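Local coordinates for open reading frame 2 (Aeromonas sobria, PDB 3WQB), which probably acts as an external chaperone that assists the maturation of a secreted serine protease and remains bound to the folded enzyme, at residues T83-A88 with N135-L140. Numbering follows the deposited sequence.
Sequences TLLVEA and NVQIEL
With chi1 of Gln137 at -177° and the rest of its chain extended, the amide runs out beside Leu85 and sets OE1 3.6 Å from Leu85 CD1. Glu139 takes the same stretched form, chi1 175°, which carries its carboxylate alongside Thr83, OE1 lying 3.5 Å from Thr83 CB. These pairs sit on the first and last strands of a ferredoxin-like beta-alpha-beta-beta-alpha-beta unit, neighbours in the middle of a six-stranded antiparallel sheet; strand 111-116 flanks 83-87, and 78-81 flanks 136-141. Leu85 and Gln137 form the hydrogen-bonded pair at the centre: Leu85 N donates a hydrogen bond to Gln137 O at 2.8 Å, and Gln137 N returns one to Leu85 O, both donors lying in the carbonyl plane. Leu85 O also meets Val136 CA in a CA-H...O contact of 3.2 Å. One bond further along, Glu87 N reaches Asn135 O at an N-H...O angle of 169°.

The two sides of the sheet do different work. On one, Leu84 lies beside Ile138, its CD2 3.6 Å from Ile138 CG1, while Val136 CG2 comes near both Leu84 CD2 and Val86 CG2; helix 122-131 packs over Leu84 and Ile138. The face bearing Leu85 and Gln137 meets the chain of another protein. Gln137 OE1 and Glu139 OE2 accept hydrogen bonds from that chain's backbone, and a basic side chain of the same partner protein pairs with Glu87 OE2 in a salt bridge. Ser81 OG bonds to Glu139 OE1, steadying the carboxylate from within ORF2. At the start of strand 83-87, Thr83 O is gripped twice: Glu139 N reaches it at 2.9 Å, and a water that donates to it also donates to Glu139 O at 2.8 Å.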
loop_
_atom_site.group_PDB
_atom_site.type_symbol
_atom_site.label_atom_id
_atom_site.label_comp_id
_atom_site.label_asym_id
_atom_site.label_seq_id
_atom_site.Cartn_x
_atom_site.Cartn_y
_atom_site.Cartn_z
ATOM N N THR B 83 -11.858 -21.451 -10.257
ATOM C CA THR B 83 -11.317 -21.854 -8.958
ATOM C C THR B 83 -12.252 -21.464 -7.814
ATOM O O THR B 83 -12.848 -20.385 -7.824
ATOM C CB THR B 83 -9.898 -21.265 -8.746
ATOM O OG1 THR B 83 -9.012 -21.818 -9.725
ATOM C CG2 THR B 83 -9.348 -21.572 -7.347
ATOM N N LEU B 84 -12.384 -22.378 -6.855
ATOM C CA LEU B 84 -13.087 -22.143 -5.602
ATOM C C LEU B 84 -12.085 -22.190 -4.464
ATOM O O LEU B 84 -11.258 -23.108 -4.396
ATOM C CB LEU B 84 -14.149 -23.226 -5.367
ATOM C CG LEU B 84 -15.274 -23.393 -6.386
ATOM C CD1 LEU B 84 -15.761 -24.829 -6.391
ATOM C CD2 LEU B 84 -16.416 -22.460 -6.084
ATOM N N LEU B 85 -12.150 -21.202 -3.579
ATOM C CA LEU B 85 -11.385 -21.235 -2.327
ATOM C C LEU B 85 -12.287 -21.812 -1.253
ATOM O O LEU B 85 -13.431 -21.388 -1.105
ATOM C CB LEU B 85 -10.913 -19.841 -1.909
ATOM C CG LEU B 85 -10.091 -18.979 -2.873
ATOM C CD1 LEU B 85 -9.434 -17.867 -2.080
ATOM C CD2 LEU B 85 -9.043 -19.745 -3.657
ATOM N N VAL B 86 -11.768 -22.789 -0.520
ATOM C CA VAL B 86 -12.527 -23.482 0.516
ATOM C C VAL B 86 -11.702 -23.515 1.801
ATOM O O VAL B 86 -10.533 -23.909 1.780
ATOM C CB VAL B 86 -12.883 -24.927 0.060
ATOM C CG1 VAL B 86 -13.418 -25.766 1.207
ATOM C CG2 VAL B 86 -13.896 -24.890 -1.065
ATOM N N GLU B 87 -12.301 -23.091 2.912
ATOM C CA GLU B 87 -11.626 -23.182 4.203
ATOM C C GLU B 87 -11.806 -24.576 4.802
ATOM O O GLU B 87 -12.837 -24.888 5.402
ATOM C CB GLU B 87 -12.091 -22.092 5.169
ATOM C CG GLU B 87 -11.201 -21.978 6.403
ATOM C CD GLU B 87 -11.393 -20.687 7.169
ATOM O OE1 GLU B 87 -12.477 -20.072 7.066
ATOM O OE2 GLU B 87 -10.447 -20.292 7.887
ATOM N N ALA B 88 -10.793 -25.410 4.602
ATOM C CA ALA B 88 -10.781 -26.782 5.090
ATOM C C ALA B 88 -9.340 -27.258 5.079
ATOM O O ALA B 88 -8.531 -26.784 4.277
ATOM C CB ALA B 88 -11.630 -27.673 4.192
ATOM N N ASN B 135 -17.071 -22.708 4.530
ATOM C CA ASN B 135 -16.784 -21.383 3.983
ATOM C C ASN B 135 -16.140 -21.504 2.605
ATOM O O ASN B 135 -15.113 -22.157 2.445
ATOM C CB ASN B 135 -15.877 -20.587 4.926
ATOM C CG ASN B 135 -16.652 -19.831 5.994
ATOM O OD1 ASN B 135 -17.582 -20.361 6.604
ATOM N ND2 ASN B 135 -16.266 -18.579 6.223
ATOM N N VAL B 136 -16.774 -20.891 1.615
ATOM C CA VAL B 136 -16.344 -21.005 0.221
ATOM C C VAL B 136 -16.365 -19.637 -0.466
ATOM O O VAL B 136 -17.220 -18.805 -0.183
ATOM C CB VAL B 136 -17.226 -22.039 -0.553
ATOM C CG1 VAL B 136 -18.714 -21.684 -0.467
ATOM C CG2 VAL B 136 -16.793 -22.176 -2.011
ATOM N N GLN B 137 -15.408 -19.415 -1.365
ATOM C CA GLN B 137 -15.381 -18.212 -2.185
ATOM C C GLN B 137 -15.117 -18.603 -3.634
ATOM O O GLN B 137 -14.144 -19.303 -3.933
ATOM C CB GLN B 137 -14.310 -17.226 -1.686
ATOM C CG GLN B 137 -14.245 -15.894 -2.454
ATOM C CD GLN B 137 -13.064 -15.026 -2.036
ATOM O OE1 GLN B 137 -12.067 -15.526 -1.528
ATOM N NE2 GLN B 137 -13.178 -13.719 -2.243
ATOM N N ILE B 138 -16.007 -18.180 -4.523
ATOM C CA ILE B 138 -15.796 -18.338 -5.958
ATOM C C ILE B 138 -14.807 -17.269 -6.408
ATOM O O ILE B 138 -15.045 -16.075 -6.200
ATOM C CB ILE B 138 -17.121 -18.183 -6.743
ATOM C CG1 ILE B 138 -18.123 -19.253 -6.295
ATOM C CG2 ILE B 138 -16.869 -18.274 -8.248
ATOM C CD1 ILE B 138 -19.560 -19.008 -6.721
ATOM N N GLU B 139 -13.689 -17.688 -6.996
ATOM C CA GLU B 139 -12.702 -16.707 -7.451
ATOM C C GLU B 139 -13.195 -15.900 -8.648
ATOM O O GLU B 139 -13.554 -16.456 -9.690
ATOM C CB GLU B 139 -11.352 -17.342 -7.773
ATOM C CG GLU B 139 -10.381 -16.318 -8.362
ATOM C CD GLU B 139 -8.986 -16.844 -8.546
ATOM O OE1 GLU B 139 -8.816 -17.926 -9.139
ATOM O OE2 GLU B 139 -8.051 -16.142 -8.124
ATOM N N LEU B 140 -13.202 -14.588 -8.473
ATOM C CA LEU B 140 -13.543 -13.655 -9.533
ATOM C C LEU B 140 -12.286 -12.862 -9.861
ATOM O O LEU B 140 -11.864 -11.994 -9.088
ATOM C CB LEU B 140 -14.695 -12.742 -9.102
ATOM C CG LEU B 140 -15.975 -13.454 -8.632
ATOM C CD1 LEU B 140 -17.013 -12.449 -8.133
ATOM C CD2 LEU B 140 -16.569 -14.363 -9.719
HETATM O O HOH W 1 -14.172 -19.206 -10.100
HETATM O O HOH W 2 -15.172 -23.820 6.211
#